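Local coordinates for protein type III restriction-modification enzyme EcoP15I Res subunit (Escherichia coli, PDB 4ZCF) that works as the ATP-dependent motor and nuclease subunit of a type III restriction enzyme, cutting DNA downstream of 5'-CAGCAG-3' sites together with the Mod subunit, at residues 111-116 and 239-244; 125-130 and 181-186; 147-152 and 188-193. All coordinates share one frame; numbering follows the deposited sequence.

Interaction 1: 111-116 and 239-244. With nucleotides of chain E.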
loop_
_atom_site.group_PDB
_atom_site.type_symbol
_atom_site.label_atom_id
_atom_site.label_comp_id
_atom_site.label_asym_id
_atom_site.label_seq_id
_atom_site.Cartn_x
_atom_site.Cartn_y
_atom_site.Cartn_z
ATOM N N ILE C 111 3.846 2.912 -23.745
ATOM C CA ILE C 111 3.125 1.712 -23.318
ATOM C C ILE C 111 3.781 0.497 -24.024
ATOM O O ILE C 111 3.839 0.477 -25.260
ATOM C CB ILE C 111 1.569 1.782 -23.512
ATOM C CG1 ILE C 111 0.980 3.077 -22.889
ATOM C CG2 ILE C 111 0.901 0.531 -22.911
ATOM C CD1 ILE C 111 -0.585 3.355 -23.130
ATOM N N ILE C 112 4.324 -0.466 -23.239
ATOM C CA ILE C 112 4.912 -1.703 -23.765
ATOM C C ILE C 112 3.816 -2.749 -23.657
ATOM O O ILE C 112 3.467 -3.149 -22.532
ATOM C CB ILE C 112 6.197 -2.198 -23.020
ATOM C CG1 ILE C 112 7.356 -1.206 -23.145
ATOM C CG2 ILE C 112 6.619 -3.598 -23.521
ATOM C CD1 ILE C 112 8.485 -1.486 -22.158
ATOM N N ILE C 113 3.274 -3.192 -24.810
ATOM C CA ILE C 113 2.225 -4.197 -24.806
ATOM C C ILE C 113 2.791 -5.605 -25.083
ATOM O O ILE C 113 3.468 -5.832 -26.093
ATOM C CB ILE C 113 0.958 -3.777 -25.588
ATOM C CG1 ILE C 113 0.531 -2.352 -25.154
ATOM C CG2 ILE C 113 -0.188 -4.803 -25.367
ATOM C CD1 ILE C 113 -0.674 -1.724 -25.810
ATOM N N VAL C 114 2.593 -6.515 -24.109
ATOM C CA VAL C 114 3.122 -7.879 -24.148
ATOM C C VAL C 114 1.974 -8.897 -24.213
ATOM O O VAL C 114 0.876 -8.559 -23.790
ATOM C CB VAL C 114 4.204 -8.180 -23.049
ATOM C CG1 VAL C 114 5.440 -7.292 -23.221
ATOM C CG2 VAL C 114 3.640 -8.079 -21.631
ATOM N N PRO C 115 2.125 -10.085 -24.829
ATOM C CA PRO C 115 0.957 -10.972 -24.952
ATOM C C PRO C 115 0.788 -12.031 -23.856
ATOM O O PRO C 115 -0.265 -12.692 -23.795
ATOM C CB PRO C 115 1.218 -11.659 -26.291
ATOM C CG PRO C 115 2.733 -11.739 -26.383
ATOM C CD PRO C 115 3.312 -10.663 -25.504
ATOM N N THR C 116 1.838 -12.207 -23.015
ATOM C CA THR C 116 2.019 -13.294 -22.056
ATOM C C THR C 116 2.626 -12.853 -20.710
ATOM O O THR C 116 3.349 -11.858 -20.663
ATOM C CB THR C 116 2.795 -14.395 -22.832
ATOM O OG1 THR C 116 1.926 -15.462 -23.228
ATOM C CG2 THR C 116 4.041 -14.874 -22.163
ATOM N N GLU C 239 -8.260 -4.435 -31.189
ATOM C CA GLU C 239 -9.302 -3.399 -31.211
ATOM C C GLU C 239 -9.285 -2.539 -29.956
ATOM O O GLU C 239 -9.542 -1.339 -30.052
ATOM C CB GLU C 239 -10.702 -3.959 -31.528
ATOM C CG GLU C 239 -10.859 -4.564 -32.922
ATOM C CD GLU C 239 -10.685 -3.657 -34.129
ATOM O OE1 GLU C 239 -11.562 -2.792 -34.357
ATOM O OE2 GLU C 239 -9.704 -3.854 -34.883
ATOM N N ASN C 240 -8.901 -3.134 -28.800
ATOM C CA ASN C 240 -8.764 -2.440 -27.517
ATOM C C ASN C 240 -7.570 -1.499 -27.496
ATOM O O ASN C 240 -7.661 -0.445 -26.860
ATOM C CB ASN C 240 -8.672 -3.420 -26.354
ATOM C CG ASN C 240 -9.959 -4.095 -25.979
ATOM O OD1 ASN C 240 -11.058 -3.566 -26.165
ATOM N ND2 ASN C 240 -9.836 -5.263 -25.381
ATOM N N ILE C 241 -6.438 -1.900 -28.141
ATOM C CA ILE C 241 -5.194 -1.112 -28.292
ATOM C C ILE C 241 -5.513 0.109 -29.165
ATOM O O ILE C 241 -5.063 1.216 -28.844
ATOM C CB ILE C 241 -4.009 -1.966 -28.851
ATOM C CG1 ILE C 241 -3.611 -3.097 -27.865
ATOM C CG2 ILE C 241 -2.778 -1.092 -29.237
ATOM C CD1 ILE C 241 -2.824 -4.263 -28.465
ATOM N N GLU C 242 -6.357 -0.077 -30.217
ATOM C CA GLU C 242 -6.827 1.027 -31.091
ATOM C C GLU C 242 -7.531 2.151 -30.294
ATOM O O GLU C 242 -7.416 3.312 -30.668
ATOM C CB GLU C 242 -7.751 0.528 -32.216
ATOM C CG GLU C 242 -7.030 -0.122 -33.384
ATOM C CD GLU C 242 -7.870 -0.851 -34.426
ATOM O OE1 GLU C 242 -9.110 -0.673 -34.453
ATOM O OE2 GLU C 242 -7.269 -1.577 -35.249
ATOM N N LYS C 243 -8.209 1.804 -29.180
ATOM C CA LYS C 243 -8.914 2.744 -28.305
ATOM C C LYS C 243 -8.003 3.822 -27.691
ATOM O O LYS C 243 -8.516 4.853 -27.250
ATOM C CB LYS C 243 -9.625 1.993 -27.170
ATOM C CG LYS C 243 -10.947 1.332 -27.515
ATOM C CD LYS C 243 -11.413 0.481 -26.327
ATOM C CE LYS C 243 -12.745 -0.170 -26.569
ATOM N NZ LYS C 243 -12.948 -1.345 -25.680
ATOM N N PHE C 244 -6.673 3.574 -27.616
ATOM C CA PHE C 244 -5.711 4.529 -27.039
ATOM C C PHE C 244 -5.360 5.699 -27.955
ATOM O O PHE C 244 -4.681 6.622 -27.501
ATOM C CB PHE C 244 -4.410 3.831 -26.606
ATOM C CG PHE C 244 -4.547 2.828 -25.494
ATOM C CD1 PHE C 244 -5.200 3.158 -24.313
ATOM C CD2 PHE C 244 -3.976 1.566 -25.605
ATOM C CE1 PHE C 244 -5.331 2.225 -23.287
ATOM C CE2 PHE C 244 -4.090 0.640 -24.576
ATOM C CZ PHE C 244 -4.769 0.973 -23.423
ATOM P P DA E 5 -0.226 -16.826 -19.400
ATOM O OP1 DA E 5 0.874 -16.256 -20.221
ATOM O OP2 DA E 5 0.126 -17.462 -18.104
ATOM O "O5'" DA E 5 -1.299 -15.661 -19.210
ATOM C "C5'" DA E 5 -2.499 -15.979 -18.563
ATOM C "C4'" DA E 5 -3.509 -14.846 -18.576
ATOM O "O4'" DA E 5 -4.763 -15.418 -19.027
ATOM C "C3'" DA E 5 -3.750 -14.248 -17.187
ATOM O "O3'" DA E 5 -3.719 -12.801 -17.225
ATOM C "C2'" DA E 5 -5.092 -14.825 -16.743
ATOM C "C1'" DA E 5 -5.733 -15.404 -18.002
ATOM N N9 DA E 5 -6.368 -16.725 -17.843
ATOM C C8 DA E 5 -5.780 -17.921 -17.477
ATOM N N7 DA E 5 -6.630 -18.917 -17.369
ATOM C C5 DA E 5 -7.864 -18.343 -17.697
ATOM C C6 DA E 5 -9.194 -18.841 -17.758
ATOM N N6 DA E 5 -9.512 -20.128 -17.559
ATOM N N1 DA E 5 -10.184 -17.999 -18.165
ATOM C C2 DA E 5 -9.910 -16.709 -18.377
ATOM N N3 DA E 5 -8.705 -16.142 -18.343
ATOM C C4 DA E 5 -7.721 -17.004 -18.003
#
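Ile113, on strand 109-113, meets Ile241 of helix 236-242 and Phe244, three residues further on, in a small buried apolar contact without a hydrogen bond between the segments. The two isoleucines approach tip to tip: Ile113 CD1 lies 3.8 Å from Ile241 CG1, and Ile113 CG2 sits 4.1 Å from Ile241 CD1. In Ile113 the chain to CD1 is fully extended (chi2 179°), which carries its methyl across toward the helix. The same CD1 comes obliquely to the Phe244 ring, 4.3 Å from CE2. Beta-branched isoleucine is at home in a strand, and here it presents its methyls to the helix; the broad phenylalanine ring extends the apolar surface beside Ile241. On the polar side of the helix, Lys243 NZ donates to Asn240 OD1 at 3.0 Å, while Asn240 ND2 makes a weak bond to Asn192. Thr116 OG1 gives a weak 3.3 Å hydrogen bond to OP1 of DA5 of chain E. Strand 109-113 runs between strands 180-186 and 222-226 of the parallel helicase sheet; Phe231 packs on both isoleucines, Ile223 lies against Ile113 and Phe244, and helix 212-217 closes on Phe244 through Val213 and Leu216.

Interaction 2: 125-130 and 181-186; sequences NFLKSD and IHVLVI. With AMP (adenosine monophosphate), chain H.
Leu127 and Val183 mark the closest backbone approach, their CA atoms 9.5 Å apart, where the end of helix 117-128 rests on strand 180-186. This is helix-on-sheet packing in the parallel alpha/beta core of a P-loop NTPase, and a separation of this size lets side chains alone fill the interface. Leu127 points to the strand; its CD1 methyl lies 3.7 Å from Val185 CG2, the two side chains sliding past each other in opposite directions, and its CD2 reaches Val183 CG1 at a looser 4.5 Å. Val183 and Val185, alternate residues of the strand, face the helix, and their compact branched side chains leave the longer leucine to span the layer. Ile112 of the adjoining strand and Leu144 also pack on Leu127.

The residue before it turns to the nucleotide. With CG anti to the backbone N (chi1 -169°), the Phe126 ring lies beside AMP, with the ribose C2' over one face and the purine C4 4.2 Å above the ring plane, offset toward the rim. An alanine here would keep CB near the ribose but is likely to leave the nucleotide without this apolar wall and open a gap between it and Ile95. Ser129, the first residue past the helix, donates from OG to Phe126 O at 2.7 Å with the donor tilted 24° from the carbonyl plane.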
loop_
_atom_site.group_PDB
_atom_site.type_symbol
_atom_site.label_atom_id
_atom_site.label_comp_id
_atom_site.label_asym_id
_atom_site.label_seq_id
_atom_site.Cartn_x
_atom_site.Cartn_y
_atom_site.Cartn_z
ATOM N N ASN C 125 11.799 -7.663 -15.498
ATOM C CA ASN C 125 13.069 -8.057 -14.890
ATOM C C ASN C 125 14.221 -7.286 -15.535
ATOM O O ASN C 125 14.982 -6.612 -14.841
ATOM C CB ASN C 125 13.266 -9.577 -15.065
ATOM C CG ASN C 125 14.288 -10.204 -14.154
ATOM O OD1 ASN C 125 13.956 -10.776 -13.113
ATOM N ND2 ASN C 125 15.551 -10.145 -14.544
ATOM N N PHE C 126 14.301 -7.339 -16.873
ATOM C CA PHE C 126 15.304 -6.651 -17.680
ATOM C C PHE C 126 15.269 -5.136 -17.470
ATOM O O PHE C 126 16.318 -4.542 -17.248
ATOM C CB PHE C 126 15.096 -7.004 -19.164
ATOM C CG PHE C 126 16.205 -6.592 -20.112
ATOM C CD1 PHE C 126 17.544 -6.713 -19.742
ATOM C CD2 PHE C 126 15.913 -6.155 -21.401
ATOM C CE1 PHE C 126 18.560 -6.343 -20.618
ATOM C CE2 PHE C 126 16.933 -5.808 -22.287
ATOM C CZ PHE C 126 18.247 -5.895 -21.887
ATOM N N LEU C 127 14.067 -4.531 -17.498
ATOM C CA LEU C 127 13.821 -3.096 -17.305
ATOM C C LEU C 127 14.255 -2.578 -15.951
ATOM O O LEU C 127 14.729 -1.447 -15.866
ATOM C CB LEU C 127 12.346 -2.757 -17.521
ATOM C CG LEU C 127 11.895 -2.597 -18.970
ATOM C CD1 LEU C 127 10.395 -2.754 -19.091
ATOM C CD2 LEU C 127 12.334 -1.255 -19.544
ATOM N N LYS C 128 14.107 -3.403 -14.897
ATOM C CA LYS C 128 14.465 -3.058 -13.517
ATOM C C LYS C 128 15.921 -3.385 -13.132
ATOM O O LYS C 128 16.386 -2.932 -12.093
ATOM C CB LYS C 128 13.482 -3.737 -12.547
ATOM C CG LYS C 128 12.078 -3.143 -12.601
ATOM C CD LYS C 128 11.197 -3.662 -11.474
ATOM C CE LYS C 128 9.867 -2.958 -11.442
ATOM N NZ LYS C 128 8.795 -3.827 -10.888
ATOM N N SER C 129 16.626 -4.187 -13.942
ATOM C CA SER C 129 17.992 -4.619 -13.648
ATOM C C SER C 129 18.967 -3.476 -13.601
ATOM O O SER C 129 18.891 -2.574 -14.433
ATOM C CB SER C 129 18.465 -5.695 -14.622
ATOM O OG SER C 129 18.615 -5.165 -15.926
ATOM N N ASP C 130 19.899 -3.536 -12.640
ATOM C CA ASP C 130 20.948 -2.547 -12.418
ATOM C C ASP C 130 21.864 -2.394 -13.635
ATOM O O ASP C 130 22.215 -1.264 -13.980
ATOM C CB ASP C 130 21.756 -2.914 -11.172
ATOM N N ILE C 181 12.014 8.830 -17.950
ATOM C CA ILE C 181 11.188 8.261 -19.007
ATOM C C ILE C 181 10.216 7.348 -18.231
ATOM O O ILE C 181 10.652 6.609 -17.342
ATOM C CB ILE C 181 12.035 7.482 -20.055
ATOM C CG1 ILE C 181 12.868 8.448 -20.909
ATOM C CG2 ILE C 181 11.153 6.621 -20.952
ATOM C CD1 ILE C 181 14.156 7.880 -21.384
ATOM N N HIS C 182 8.907 7.442 -18.526
ATOM C CA HIS C 182 7.866 6.667 -17.846
ATOM C C HIS C 182 7.346 5.546 -18.749
ATOM O O HIS C 182 6.891 5.811 -19.860
ATOM C CB HIS C 182 6.729 7.592 -17.356
ATOM C CG HIS C 182 7.208 8.743 -16.518
ATOM N ND1 HIS C 182 7.573 8.571 -15.193
ATOM C CD2 HIS C 182 7.373 10.047 -16.850
ATOM C CE1 HIS C 182 7.961 9.764 -14.769
ATOM N NE2 HIS C 182 7.848 10.687 -15.727
ATOM N N VAL C 183 7.413 4.297 -18.281
ATOM C CA VAL C 183 6.971 3.166 -19.099
ATOM C C VAL C 183 5.932 2.198 -18.472
ATOM O O VAL C 183 6.159 1.634 -17.400
ATOM C CB VAL C 183 8.154 2.468 -19.838
ATOM C CG1 VAL C 183 9.107 1.775 -18.877
ATOM C CG2 VAL C 183 7.651 1.503 -20.893
ATOM N N LEU C 184 4.799 2.026 -19.160
ATOM C CA LEU C 184 3.723 1.127 -18.767
ATOM C C LEU C 184 3.849 -0.246 -19.416
ATOM O O LEU C 184 3.656 -0.381 -20.623
ATOM C CB LEU C 184 2.337 1.726 -19.053
ATOM C CG LEU C 184 1.162 0.981 -18.405
ATOM C CD1 LEU C 184 1.031 1.323 -16.940
ATOM C CD2 LEU C 184 -0.135 1.294 -19.105
ATOM N N VAL C 185 4.148 -1.263 -18.616
ATOM C CA VAL C 185 4.212 -2.643 -19.096
ATOM C C VAL C 185 2.850 -3.313 -18.762
ATOM O O VAL C 185 2.431 -3.323 -17.601
ATOM C CB VAL C 185 5.425 -3.426 -18.537
ATOM C CG1 VAL C 185 5.616 -4.749 -19.277
ATOM C CG2 VAL C 185 6.697 -2.581 -18.599
ATOM N N ILE C 186 2.153 -3.812 -19.803
ATOM C CA ILE C 186 0.816 -4.441 -19.737
ATOM C C ILE C 186 0.727 -5.654 -20.685
ATOM O O ILE C 186 1.255 -5.611 -21.798
ATOM C CB ILE C 186 -0.306 -3.379 -20.034
ATOM C CG1 ILE C 186 -1.718 -3.931 -19.738
ATOM C CG2 ILE C 186 -0.193 -2.806 -21.469
ATOM C CD1 ILE C 186 -2.808 -2.871 -19.545
HETATM P P AMP H . 10.962 -10.928 -25.039
HETATM O O1P AMP H . 9.825 -11.788 -25.445
HETATM O O2P AMP H . 11.534 -10.480 -26.333
HETATM O O3P AMP H . 10.325 -9.702 -24.493
HETATM O "O5'" AMP H . 11.975 -11.616 -24.017
HETATM C "C5'" AMP H . 13.351 -11.728 -24.338
HETATM C "C4'" AMP H . 14.216 -11.601 -23.125
HETATM O "O4'" AMP H . 15.620 -11.700 -23.488
HETATM C "C3'" AMP H . 14.052 -10.259 -22.502
HETATM O "O3'" AMP H . 13.043 -10.334 -21.496
HETATM C "C2'" AMP H . 15.378 -9.891 -21.972
HETATM O "O2'" AMP H . 15.505 -10.292 -20.600
HETATM C "C1'" AMP H . 16.367 -10.669 -22.779
HETATM N N9 AMP H . 17.147 -9.886 -23.651
HETATM C C8 AMP H . 16.649 -9.258 -24.697
HETATM N N7 AMP H . 17.649 -8.622 -25.367
HETATM C C5 AMP H . 18.888 -8.958 -24.653
HETATM C C6 AMP H . 20.281 -8.681 -24.758
HETATM N N6 AMP H . 20.782 -7.863 -25.803
HETATM N N1 AMP H . 21.124 -9.210 -23.835
HETATM C C2 AMP H . 20.692 -9.967 -22.837
HETATM N N3 AMP H . 19.406 -10.267 -22.674
HETATM C C4 AMP H . 18.463 -9.807 -23.530
#

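Interaction 3: 147-152 and 188-193. With nucleotides of chain E; nucleotides of chain D.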
loop_
_atom_site.group_PDB
_atom_site.type_symbol
_atom_site.label_atom_id
_atom_site.label_comp_id
_atom_site.label_asym_id
_atom_site.label_seq_id
_atom_site.Cartn_x
_atom_site.Cartn_y
_atom_site.Cartn_z
ATOM N N TYR C 147 6.007 1.029 -14.634
ATOM C CA TYR C 147 4.684 0.855 -14.041
ATOM C C TYR C 147 4.136 -0.426 -14.634
ATOM O O TYR C 147 3.881 -0.504 -15.834
ATOM C CB TYR C 147 3.769 2.064 -14.368
ATOM C CG TYR C 147 4.417 3.398 -14.075
ATOM C CD1 TYR C 147 5.166 4.058 -15.042
ATOM C CD2 TYR C 147 4.317 3.984 -12.814
ATOM C CE1 TYR C 147 5.805 5.264 -14.762
ATOM C CE2 TYR C 147 4.936 5.202 -12.530
ATOM C CZ TYR C 147 5.705 5.823 -13.500
ATOM O OH TYR C 147 6.343 7.006 -13.234
ATOM N N VAL C 148 4.003 -1.448 -13.806
ATOM C CA VAL C 148 3.557 -2.750 -14.264
ATOM C C VAL C 148 2.107 -2.940 -13.910
ATOM O O VAL C 148 1.774 -2.877 -12.736
ATOM C CB VAL C 148 4.468 -3.883 -13.707
ATOM C CG1 VAL C 148 4.143 -5.225 -14.362
ATOM C CG2 VAL C 148 5.941 -3.535 -13.901
ATOM N N VAL C 149 1.241 -3.155 -14.933
ATOM C CA VAL C 149 -0.201 -3.415 -14.769
ATOM C C VAL C 149 -0.368 -4.880 -14.344
ATOM O O VAL C 149 -0.025 -5.796 -15.103
ATOM C CB VAL C 149 -1.045 -3.068 -16.019
ATOM C CG1 VAL C 149 -2.514 -3.439 -15.810
ATOM C CG2 VAL C 149 -0.911 -1.593 -16.383
ATOM N N GLU C 150 -0.863 -5.085 -13.108
ATOM C CA GLU C 150 -1.049 -6.407 -12.509
ATOM C C GLU C 150 -2.481 -6.623 -12.054
ATOM O O GLU C 150 -3.083 -5.745 -11.446
ATOM C CB GLU C 150 -0.109 -6.582 -11.306
ATOM C CG GLU C 150 1.372 -6.482 -11.633
ATOM C CD GLU C 150 2.218 -6.014 -10.467
ATOM O OE1 GLU C 150 2.990 -6.838 -9.928
ATOM O OE2 GLU C 150 2.111 -4.821 -10.096
ATOM N N SER C 151 -3.015 -7.815 -12.337
ATOM C CA SER C 151 -4.346 -8.244 -11.916
ATOM C C SER C 151 -4.319 -8.349 -10.378
ATOM O O SER C 151 -3.364 -8.895 -9.821
ATOM C CB SER C 151 -4.659 -9.598 -12.540
ATOM O OG SER C 151 -5.853 -10.168 -12.041
ATOM N N GLN C 152 -5.322 -7.752 -9.704
ATOM C CA GLN C 152 -5.429 -7.760 -8.231
ATOM C C GLN C 152 -6.253 -8.986 -7.761
ATOM O O GLN C 152 -7.484 -8.963 -7.803
ATOM C CB GLN C 152 -6.035 -6.439 -7.723
ATOM N N SER C 188 -1.848 -8.886 -22.544
ATOM C CA SER C 188 -3.108 -8.971 -23.299
ATOM C C SER C 188 -4.345 -9.163 -22.423
ATOM O O SER C 188 -5.391 -8.558 -22.709
ATOM C CB SER C 188 -3.034 -10.083 -24.334
ATOM O OG SER C 188 -2.015 -9.787 -25.268
ATOM N N GLY C 189 -4.214 -10.010 -21.390
ATOM C CA GLY C 189 -5.268 -10.301 -20.421
ATOM C C GLY C 189 -5.761 -9.060 -19.701
ATOM O O GLY C 189 -6.958 -8.949 -19.402
ATOM N N MET C 190 -4.849 -8.103 -19.448
ATOM C CA MET C 190 -5.161 -6.845 -18.775
ATOM C C MET C 190 -5.720 -5.795 -19.712
ATOM O O MET C 190 -6.583 -5.015 -19.296
ATOM C CB MET C 190 -3.983 -6.320 -17.932
ATOM C CG MET C 190 -3.733 -7.132 -16.638
ATOM S SD MET C 190 -5.204 -7.447 -15.603
ATOM C CE MET C 190 -5.656 -5.783 -15.110
ATOM N N ILE C 191 -5.274 -5.797 -20.989
ATOM C CA ILE C 191 -5.802 -4.913 -22.028
ATOM C C ILE C 191 -7.313 -5.263 -22.216
ATOM O O ILE C 191 -8.159 -4.362 -22.303
ATOM C CB ILE C 191 -4.951 -5.100 -23.332
ATOM C CG1 ILE C 191 -3.553 -4.448 -23.222
ATOM C CG2 ILE C 191 -5.681 -4.655 -24.620
ATOM C CD1 ILE C 191 -3.463 -2.909 -23.435
ATOM N N ASN C 192 -7.629 -6.585 -22.203
ATOM C CA ASN C 192 -8.969 -7.157 -22.375
ATOM C C ASN C 192 -9.856 -7.206 -21.135
ATOM O O ASN C 192 -11.006 -7.623 -21.244
ATOM C CB ASN C 192 -8.881 -8.524 -23.043
ATOM C CG ASN C 192 -8.372 -8.450 -24.455
ATOM O OD1 ASN C 192 -8.452 -7.404 -25.117
ATOM N ND2 ASN C 192 -7.807 -9.550 -24.936
ATOM N N SER C 193 -9.349 -6.763 -19.975
ATOM C CA SER C 193 -10.113 -6.726 -18.733
ATOM C C SER C 193 -11.088 -5.549 -18.690
ATOM O O SER C 193 -10.726 -4.459 -19.134
ATOM C CB SER C 193 -9.167 -6.629 -17.543
ATOM O OG SER C 193 -9.934 -6.523 -16.357
ATOM P P DT E 6 -3.840 -11.805 -15.980
ATOM O OP1 DT E 6 -3.165 -10.532 -16.310
ATOM O OP2 DT E 6 -3.474 -12.487 -14.726
ATOM O "O5'" DT E 6 -5.399 -11.561 -15.891
ATOM C "C5'" DT E 6 -6.263 -11.152 -16.931
ATOM C "C4'" DT E 6 -7.702 -11.091 -16.424
ATOM O "O4'" DT E 6 -8.326 -12.396 -16.448
ATOM C "C3'" DT E 6 -7.856 -10.574 -15.001
ATOM O "O3'" DT E 6 -8.752 -9.493 -15.022
ATOM C "C2'" DT E 6 -8.310 -11.775 -14.170
ATOM C "C1'" DT E 6 -8.972 -12.658 -15.220
ATOM N N1 DT E 6 -8.954 -14.140 -14.973
ATOM C C2 DT E 6 -10.110 -14.849 -15.202
ATOM O O2 DT E 6 -11.154 -14.318 -15.530
ATOM N N3 DT E 6 -10.002 -16.208 -15.016
ATOM C C4 DT E 6 -8.878 -16.931 -14.615
ATOM O O4 DT E 6 -8.931 -18.160 -14.462
ATOM C C5 DT E 6 -7.689 -16.142 -14.432
ATOM C C7 DT E 6 -6.409 -16.824 -14.033
ATOM C C6 DT E 6 -7.785 -14.806 -14.624
ATOM P P DA E 7 -9.025 -8.577 -13.738
ATOM O OP1 DA E 7 -9.349 -7.206 -14.167
ATOM O OP2 DA E 7 -7.950 -8.750 -12.728
ATOM O "O5'" DA E 7 -10.362 -9.299 -13.237
ATOM C "C5'" DA E 7 -11.498 -9.398 -14.106
ATOM C "C4'" DA E 7 -12.689 -9.990 -13.378
ATOM O "O4'" DA E 7 -12.563 -11.430 -13.271
ATOM C "C3'" DA E 7 -12.964 -9.447 -11.973
ATOM O "O3'" DA E 7 -14.343 -9.043 -11.900
ATOM C "C2'" DA E 7 -12.560 -10.586 -11.036
ATOM C "C1'" DA E 7 -12.659 -11.823 -11.919
ATOM N N9 DA E 7 -11.671 -12.870 -11.712
ATOM C C8 DA E 7 -10.324 -12.773 -11.470
ATOM N N7 DA E 7 -9.704 -13.935 -11.394
ATOM C C5 DA E 7 -10.711 -14.854 -11.613
ATOM C C6 DA E 7 -10.741 -16.262 -11.629
ATOM N N6 DA E 7 -9.666 -17.047 -11.439
ATOM N N1 DA E 7 -11.938 -16.851 -11.894
ATOM C C2 DA E 7 -13.042 -16.103 -12.059
ATOM N N3 DA E 7 -13.122 -14.774 -12.084
ATOM C C4 DA E 7 -11.920 -14.210 -11.845
ATOM P P DA D 19 -13.257 -12.126 -26.216
ATOM O OP1 DA D 19 -13.523 -10.723 -25.767
ATOM O OP2 DA D 19 -14.110 -12.731 -27.273
ATOM O "O5'" DA D 19 -11.742 -12.298 -26.726
ATOM C "C5'" DA D 19 -10.676 -11.635 -26.094
ATOM C "C4'" DA D 19 -9.467 -12.530 -26.006
ATOM O "O4'" DA D 19 -9.731 -13.660 -25.155
ATOM C "C3'" DA D 19 -8.912 -13.130 -27.284
ATOM O "O3'" DA D 19 -8.171 -12.101 -27.974
ATOM C "C2'" DA D 19 -7.992 -14.181 -26.662
ATOM C "C1'" DA D 19 -8.682 -14.578 -25.357
ATOM N N9 DA D 19 -9.242 -15.931 -25.318
ATOM C C8 DA D 19 -10.556 -16.295 -25.499
ATOM N N7 DA D 19 -10.781 -17.581 -25.349
ATOM C C5 DA D 19 -9.526 -18.109 -25.094
ATOM C C6 DA D 19 -9.072 -19.424 -24.844
ATOM N N6 DA D 19 -9.905 -20.458 -24.820
ATOM N N1 DA D 19 -7.749 -19.643 -24.610
ATOM C C2 DA D 19 -6.912 -18.589 -24.607
ATOM N N3 DA D 19 -7.221 -17.294 -24.840
ATOM C C4 DA D 19 -8.555 -17.113 -25.071
#
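The bends of Met190 at chi2 (-49°) and chi3 (-64°) fold its thioether alongside Val149 and Ser151 instead of letting it reach straight out, while Ser151 turns OG anti to its N (chi1 172°) toward the DNA. The contact belongs to the helicase-like domain, at a parallel alpha/beta sheet of the P-loop NTPase (RecA-like) kind: segment 147-152, which carries on from edge strand 143-148, and the short helix following strand 180-186 come together beside the DNA backbone, at the C-terminal ends of parallel strands. Val149 CG1 crosses Met190 obliquely, 3.9 Å from its CB and 4.0 Å from its CE. Further along the side chain, SD lies 3.8 Å from Ser151 CB. An unbranched, flexible methionine can follow this curved course between a valine and a phosphate; its CG also rests 3.5 Å from OP1 of nucleotide DT6 of chain E.

Behind Val149, Leu184 and Ile186 of the neighbouring strand and Ala166 and Ile167 of helix 165-172 complete the apolar surround, and Lys120 NZ bonds to the Val149 carbonyl. Gly189 lies against the sugar of DT6 of chain E, and a CB on this residue would run into C5'. Ser193 OG accepts from Ser195 N and is placed beside OP1 of DA7 of chain E, although the modelled separation is too short to be trusted in detail. On the other DNA chain, Asn192 ND2 lies near the sugar of DA19 of chain D. A serine's short side chain suits a place beside the phosphate: from segment 147-152, Ser151 OG donates a hydrogen bond to OP2 of DA7 of chain E at 2.6 Å.

Overall arrangement
From the N terminus, strand 109-113 enters interaction 1 and leads straight into helix 117-128, the first half of interaction 2; the chain next passes edge strand 143-148 with the first half of interaction 3. Strand 180-186 then closes interaction 2, and helix 188-191 just after it closes interaction 3, so these two loops cross. Both are nested within the larger loop that interaction 1 closes at 239-244. The strands involved are neighbours, in the order 143-148, 180-186, 109-113, and backbone bonds such as Ile112 N to Leu184 O join them. Together the contacts link the AMP pocket and the DNA-facing loops to the first parallel alpha/beta sheet of the helicase-like region.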